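Local coordinates for protein phytanoyl-CoA dioxygenase (PDB 6ZYL) that catalyses the beta-hydroxylation of thioholgamide as a non-heme monooxygenase, probably iron- and 2-oxoglutarate-dependent like its phytanoyl-CoA dioxygenase relatives, at residues K78-A83 with W110-F115; E247-L252 with V283-K288. One frame throughout, in Å; residues are numbered along the deposited sequence.

Interaction 1 (K78-A83 with W110-F115)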
loop_
_atom_site.group_PDB
_atom_site.type_symbol
_atom_site.label_atom_id
_atom_site.label_comp_id
_atom_site.label_asym_id
_atom_site.label_seq_id
_atom_site.Cartn_x
_atom_site.Cartn_y
_atom_site.Cartn_z
ATOM N N LYS A 78 -6.755 -0.452 7.074
ATOM C CA LYS A 78 -6.196 -1.201 8.195
ATOM C C LYS A 78 -6.590 -2.674 8.116
ATOM O O LYS A 78 -6.985 -3.291 9.105
ATOM C CB LYS A 78 -6.654 -0.598 9.523
ATOM C CG LYS A 78 -6.339 0.877 9.699
ATOM C CD LYS A 78 -4.876 1.094 10.061
ATOM C CE LYS A 78 -4.566 2.576 10.223
ATOM N NZ LYS A 78 -3.232 2.809 10.843
ATOM N N ILE A 79 -6.473 -3.261 6.925
ATOM C CA ILE A 79 -6.822 -4.671 6.769
ATOM C C ILE A 79 -6.014 -5.525 7.738
ATOM O O ILE A 79 -6.534 -6.472 8.341
ATOM C CB ILE A 79 -6.603 -5.123 5.314
ATOM C CG1 ILE A 79 -7.315 -4.191 4.335
ATOM C CG2 ILE A 79 -7.092 -6.557 5.123
ATOM C CD1 ILE A 79 -6.950 -4.441 2.877
ATOM N N HIS A 80 -4.735 -5.190 7.916
ATOM C CA HIS A 80 -3.834 -5.989 8.733
ATOM C C HIS A 80 -4.215 -6.018 10.206
ATOM O O HIS A 80 -3.650 -6.823 10.953
ATOM C CB HIS A 80 -2.406 -5.455 8.590
ATOM C CG HIS A 80 -2.267 -4.001 8.933
ATOM N ND1 HIS A 80 -2.794 -2.997 8.150
ATOM C CD2 HIS A 80 -1.657 -3.385 9.973
ATOM C CE1 HIS A 80 -2.519 -1.826 8.694
ATOM N NE2 HIS A 80 -1.828 -2.032 9.800
ATOM N N LEU A 81 -5.136 -5.167 10.647
ATOM C CA LEU A 81 -5.545 -5.165 12.045
ATOM C C LEU A 81 -6.682 -6.140 12.333
ATOM O O LEU A 81 -6.947 -6.416 13.510
ATOM C CB LEU A 81 -5.966 -3.755 12.473
ATOM C CG LEU A 81 -4.894 -2.663 12.436
ATOM C CD1 LEU A 81 -5.424 -1.377 13.078
ATOM C CD2 LEU A 81 -3.609 -3.101 13.118
ATOM N N VAL A 82 -7.339 -6.670 11.310
ATOM C CA VAL A 82 -8.459 -7.596 11.517
ATOM C C VAL A 82 -8.301 -8.913 10.780
ATOM O O VAL A 82 -8.956 -9.903 11.163
ATOM C CB VAL A 82 -9.791 -6.925 11.117
ATOM C CG1 VAL A 82 -10.119 -5.780 12.054
ATOM C CG2 VAL A 82 -9.734 -6.450 9.670
ATOM N N ALA A 83 -7.487 -9.004 9.733
ATOM C CA ALA A 83 -7.416 -10.191 8.890
ATOM C C ALA A 83 -6.059 -10.864 9.049
ATOM O O ALA A 83 -5.016 -10.225 8.866
ATOM C CB ALA A 83 -7.658 -9.834 7.421
ATOM N N TRP A 110 1.911 1.725 8.340
ATOM C CA TRP A 110 1.015 2.868 8.454
ATOM C C TRP A 110 -0.352 2.611 7.838
ATOM O O TRP A 110 -1.352 3.143 8.331
ATOM C CB TRP A 110 1.661 4.093 7.798
ATOM C CG TRP A 110 0.877 5.357 7.949
ATOM C CD1 TRP A 110 0.823 6.163 9.049
ATOM C CD2 TRP A 110 0.041 5.966 6.962
ATOM N NE1 TRP A 110 0.001 7.237 8.807
ATOM C CE2 TRP A 110 -0.493 7.139 7.532
ATOM C CE3 TRP A 110 -0.312 5.632 5.651
ATOM C CZ2 TRP A 110 -1.361 7.978 6.838
ATOM C CZ3 TRP A 110 -1.173 6.465 4.963
ATOM C CH2 TRP A 110 -1.689 7.625 5.558
ATOM N N SER A 111 -0.424 1.806 6.778
ATOM C CA SER A 111 -1.707 1.465 6.178
ATOM C C SER A 111 -1.538 0.240 5.292
ATOM O O SER A 111 -0.423 -0.128 4.915
ATOM C CB SER A 111 -2.271 2.632 5.360
ATOM O OG SER A 111 -1.757 2.616 4.039
ATOM N N THR A 112 -2.667 -0.392 4.972
ATOM C CA THR A 112 -2.723 -1.436 3.959
ATOM C C THR A 112 -3.893 -1.154 3.030
ATOM O O THR A 112 -4.912 -0.587 3.440
ATOM C CB THR A 112 -2.865 -2.844 4.564
ATOM O OG1 THR A 112 -3.922 -2.867 5.529
ATOM C CG2 THR A 112 -1.555 -3.276 5.219
ATOM N N ASN A 113 -3.733 -1.549 1.769
ATOM C CA ASN A 113 -4.736 -1.319 0.741
ATOM C C ASN A 113 -4.850 -2.554 -0.136
ATOM O O ASN A 113 -3.839 -3.162 -0.497
ATOM C CB ASN A 113 -4.378 -0.115 -0.148
ATOM C CG ASN A 113 -4.797 1.205 0.457
ATOM O OD1 ASN A 113 -5.930 1.651 0.278
ATOM N ND2 ASN A 113 -3.880 1.844 1.168
ATOM N N LEU A 114 -6.080 -2.919 -0.478
ATOM C CA LEU A 114 -6.346 -3.891 -1.529
ATOM C C LEU A 114 -6.678 -3.120 -2.801
ATOM O O LEU A 114 -7.634 -2.339 -2.823
ATOM C CB LEU A 114 -7.492 -4.826 -1.148
ATOM C CG LEU A 114 -7.093 -6.172 -0.546
ATOM C CD1 LEU A 114 -8.338 -6.898 -0.036
ATOM C CD2 LEU A 114 -6.340 -7.033 -1.545
ATOM N N PHE A 115 -5.874 -3.314 -3.841
ATOM C CA PHE A 115 -6.099 -2.707 -5.152
ATOM C C PHE A 115 -6.460 -3.842 -6.103
ATOM O O PHE A 115 -5.587 -4.587 -6.558
ATOM C CB PHE A 115 -4.870 -1.936 -5.624
ATOM C CG PHE A 115 -4.555 -0.729 -4.786
ATOM C CD1 PHE A 115 -5.536 0.208 -4.495
ATOM C CD2 PHE A 115 -3.279 -0.528 -4.291
ATOM C CE1 PHE A 115 -5.248 1.319 -3.726
ATOM C CE2 PHE A 115 -2.983 0.581 -3.522
ATOM C CZ PHE A 115 -3.970 1.507 -3.240
#
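Lys78 and Thr112 bring the two backbones to 5.5 Å between their CA atoms, where the turn 78-83, leading to the N-cap Ala83 of helix 84-90, rests on strand 110-115. Thr112 is the residue on which the turn sits. Its OG1, between backbone N and carbonyl carbon at chi1 49°, lies in the plane of the His80 ring at its ND1 edge, and the two share a hydrogen bond of 2.9 Å at 160° in which either could be the donor. That edge-on bond helps to set the rotation of the imidazole. The same OG1 is 2.9 Å from the backbone N of Ile79, and Thr112 CG2 touches His80 ND1 at 3.2 Å, so hydroxyl and methyl both meet one edge atom. Leu81 CG, from the same turn, lies over the rim of one face of the imidazole.

Strand 107-117 is an inner strand of the large sheet of the double-stranded beta-helix (jelly-roll) fold of the phytanoyl-CoA dioxygenase family, and the turn packs against it between helices 84-90 and 273-295. Toward helix 84-90 the contact becomes apolar: Ile79 reaches out with its CD1, which meets Leu114 CG at 3.8 Å, the two side chains crossing at about a right angle beside Trp85. At the other end Lys78 starts away from the strand, but a bend at chi2 (-78°) brings the ammonium back to it. Lys78 NZ donates to Trp110 O at 3.2 Å, approaching from above the carbonyl plane rather than along a lone pair. A salt bridge to Glu264 is the stronger tie of this buried ammonium and probably compensates much of its charge.

Interaction 2 (E247-L252 with V283-K288)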
loop_
_atom_site.group_PDB
_atom_site.type_symbol
_atom_site.label_atom_id
_atom_site.label_comp_id
_atom_site.label_asym_id
_atom_site.label_seq_id
_atom_site.Cartn_x
_atom_site.Cartn_y
_atom_site.Cartn_z
ATOM N N GLU A 247 -4.182 13.348 15.299
ATOM C CA GLU A 247 -3.763 12.101 15.922
ATOM C C GLU A 247 -3.710 10.982 14.888
ATOM O O GLU A 247 -4.598 10.855 14.040
ATOM C CB GLU A 247 -4.739 11.764 17.048
ATOM C CG GLU A 247 -4.550 10.441 17.735
ATOM C CD GLU A 247 -5.699 10.146 18.687
ATOM O OE1 GLU A 247 -5.773 10.794 19.755
ATOM O OE2 GLU A 247 -6.539 9.279 18.359
ATOM N N ASP A 248 -2.650 10.177 14.955
ATOM C CA ASP A 248 -2.428 9.097 14.003
ATOM C C ASP A 248 -1.918 7.870 14.745
ATOM O O ASP A 248 -1.423 7.962 15.871
ATOM C CB ASP A 248 -1.429 9.508 12.909
ATOM C CG ASP A 248 -1.685 8.809 11.580
ATOM O OD1 ASP A 248 -2.491 7.855 11.541
ATOM O OD2 ASP A 248 -1.073 9.215 10.569
ATOM N N SER A 249 -2.043 6.711 14.098
ATOM C CA SER A 249 -1.596 5.455 14.681
ATOM C C SER A 249 -0.979 4.573 13.602
ATOM O O SER A 249 -1.204 4.763 12.404
ATOM C CB SER A 249 -2.747 4.716 15.384
ATOM O OG SER A 249 -3.814 4.445 14.494
ATOM N N ALA A 250 -0.186 3.603 14.051
ATOM C CA ALA A 250 0.540 2.708 13.161
ATOM C C ALA A 250 0.957 1.487 13.966
ATOM O O ALA A 250 0.877 1.475 15.197
ATOM C CB ALA A 250 1.753 3.404 12.535
ATOM N N LEU A 251 1.409 0.456 13.257
ATOM C CA LEU A 251 1.771 -0.818 13.867
ATOM C C LEU A 251 3.284 -0.990 13.835
ATOM O O LEU A 251 3.888 -1.024 12.757
ATOM C CB LEU A 251 1.090 -1.984 13.152
ATOM C CG LEU A 251 1.394 -3.371 13.721
ATOM C CD1 LEU A 251 0.864 -3.496 15.144
ATOM C CD2 LEU A 251 0.818 -4.462 12.831
ATOM N N LEU A 252 3.885 -1.108 15.015
ATOM C CA LEU A 252 5.319 -1.338 15.114
ATOM C C LEU A 252 5.655 -2.747 14.645
ATOM O O LEU A 252 5.074 -3.726 15.122
ATOM C CB LEU A 252 5.774 -1.136 16.557
ATOM C CG LEU A 252 7.242 -1.365 16.903
ATOM C CD1 LEU A 252 8.111 -0.313 16.254
ATOM C CD2 LEU A 252 7.410 -1.356 18.421
ATOM N N VAL A 283 -9.364 3.052 12.264
ATOM C CA VAL A 283 -9.878 3.549 10.992
ATOM C C VAL A 283 -10.548 4.902 11.185
ATOM O O VAL A 283 -10.355 5.825 10.383
ATOM C CB VAL A 283 -10.840 2.526 10.360
ATOM C CG1 VAL A 283 -11.461 3.095 9.090
ATOM C CG2 VAL A 283 -10.110 1.225 10.066
ATOM N N THR A 284 -11.350 5.044 12.244
ATOM C CA THR A 284 -11.951 6.338 12.545
ATOM C C THR A 284 -10.879 7.414 12.668
ATOM O O THR A 284 -11.008 8.508 12.110
ATOM C CB THR A 284 -12.769 6.254 13.837
ATOM O OG1 THR A 284 -13.854 5.333 13.670
ATOM C CG2 THR A 284 -13.319 7.625 14.210
ATOM N N ARG A 285 -9.806 7.108 13.400
ATOM C CA ARG A 285 -8.699 8.048 13.551
ATOM C C ARG A 285 -8.107 8.416 12.198
ATOM O O ARG A 285 -7.866 9.595 11.911
ATOM C CB ARG A 285 -7.639 7.428 14.461
ATOM C CG ARG A 285 -6.394 8.257 14.692
ATOM C CD ARG A 285 -5.407 7.481 15.578
ATOM N NE ARG A 285 -6.004 7.130 16.865
ATOM C CZ ARG A 285 -6.214 5.888 17.292
ATOM N NH1 ARG A 285 -5.865 4.848 16.546
ATOM N NH2 ARG A 285 -6.774 5.685 18.476
ATOM N N ARG A 286 -7.869 7.417 11.347
ATOM C CA ARG A 286 -7.233 7.689 10.063
ATOM C C ARG A 286 -8.149 8.489 9.147
ATOM O O ARG A 286 -7.708 9.448 8.506
ATOM C CB ARG A 286 -6.825 6.378 9.390
ATOM C CG ARG A 286 -6.257 6.556 7.989
ATOM C CD ARG A 286 -5.014 7.440 7.994
ATOM N NE ARG A 286 -4.011 6.956 8.940
ATOM C CZ ARG A 286 -3.242 5.892 8.738
ATOM N NH1 ARG A 286 -3.350 5.197 7.613
ATOM N NH2 ARG A 286 -2.360 5.524 9.659
ATOM N N GLN A 287 -9.424 8.105 9.060
ATOM C CA GLN A 287 -10.329 8.799 8.150
ATOM C C GLN A 287 -10.562 10.241 8.581
ATOM O O GLN A 287 -10.786 11.109 7.731
ATOM C CB GLN A 287 -11.651 8.038 8.048
ATOM C CG GLN A 287 -11.512 6.660 7.399
ATOM C CD GLN A 287 -10.696 6.683 6.111
ATOM O OE1 GLN A 287 -9.583 6.154 6.056
ATOM N NE2 GLN A 287 -11.243 7.303 5.074
ATOM N N LYS A 288 -10.507 10.523 9.885
ATOM C CA LYS A 288 -10.514 11.913 10.325
ATOM C C LYS A 288 -9.343 12.673 9.716
ATOM O O LYS A 288 -9.504 13.800 9.234
ATOM C CB LYS A 288 -10.459 11.990 11.850
ATOM C CG LYS A 288 -11.785 11.742 12.551
ATOM C CD LYS A 288 -11.588 11.677 14.062
ATOM C CE LYS A 288 -12.900 11.444 14.793
ATOM N NZ LYS A 288 -12.687 11.183 16.245
HETATM O O HOH W 1 -7.119 11.668 13.707
#
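Asp248 and Arg286 form the closely knit inner part of the contact between segment 247-252, which runs into strand 249-254, and helix 283-288; their CA atoms are 6.4 Å apart. Arg286 turns its side edge to the aspartate, NE and NH2 both donating to the single oxygen OD1, at 3.1 Å from NE and 3.0 Å from NH2. Bends at chi2 and chi3 curl the arginine round to present this edge. The two flat groups stand almost perpendicular, 87° apart, yet OD1 stays near the guanidinium plane and is met on its syn side, somewhat out of the carboxylate plane. From the anti side, also tilted, the backbone N of Ser249 donates to Asp248 OD1 at 2.8 Å. OD2 has partners in Trp110 and Arg289, and Arg286 NH2 is also bound by Trp110.

The other side is more open to solvent. Arg285, one residue earlier on the helix, passes its CD beside the backbone at Asp248 before its guanidinium edge meets Glu247 and Ser249. NE gives the exposed Glu247 a short, nearly straight bond to OE2 (2.7 Å, 171°), received on the anti side and tilted from the carboxylate plane. NH1 reaches Ser249 OG only weakly; Glu264 is that hydroxyl's stronger partner. A water spans Glu247 O and Arg285 O, joining the helix to the chain leading into the strand. Helix 273-295, late in the chain, thus packs against the large sheet, Arg285 touching Leu262 and Arg286 touching Ser111. Three donors on OD1, with Trp110 and Arg289 on OD2, probably keep Asp248 ionised and fixed, while the Glu247 bridge is probably screened by water.

How the interactions relate
Interaction 1 lies deep, about 8 Å from the chain centre, and interaction 2 farther out, at about 15 Å, with a surface flank. Their centres are about 12 Å apart, and both rest on the large sheet, in which strands 107-117 and 249-254 are neighbours. Trp110 joins them physically: its indole NE1 probably donates to Asp248 OD2, and its carbonyl O probably accepts from Arg286 NH2, each at 2.9 Å. Glu264 serves both, through Lys78 and through Ser249. The inner contact mixes one hydroxyl-imidazole bond with apolar packing and a single lysine, whereas the outer one is carried by paired arginines and carboxylates.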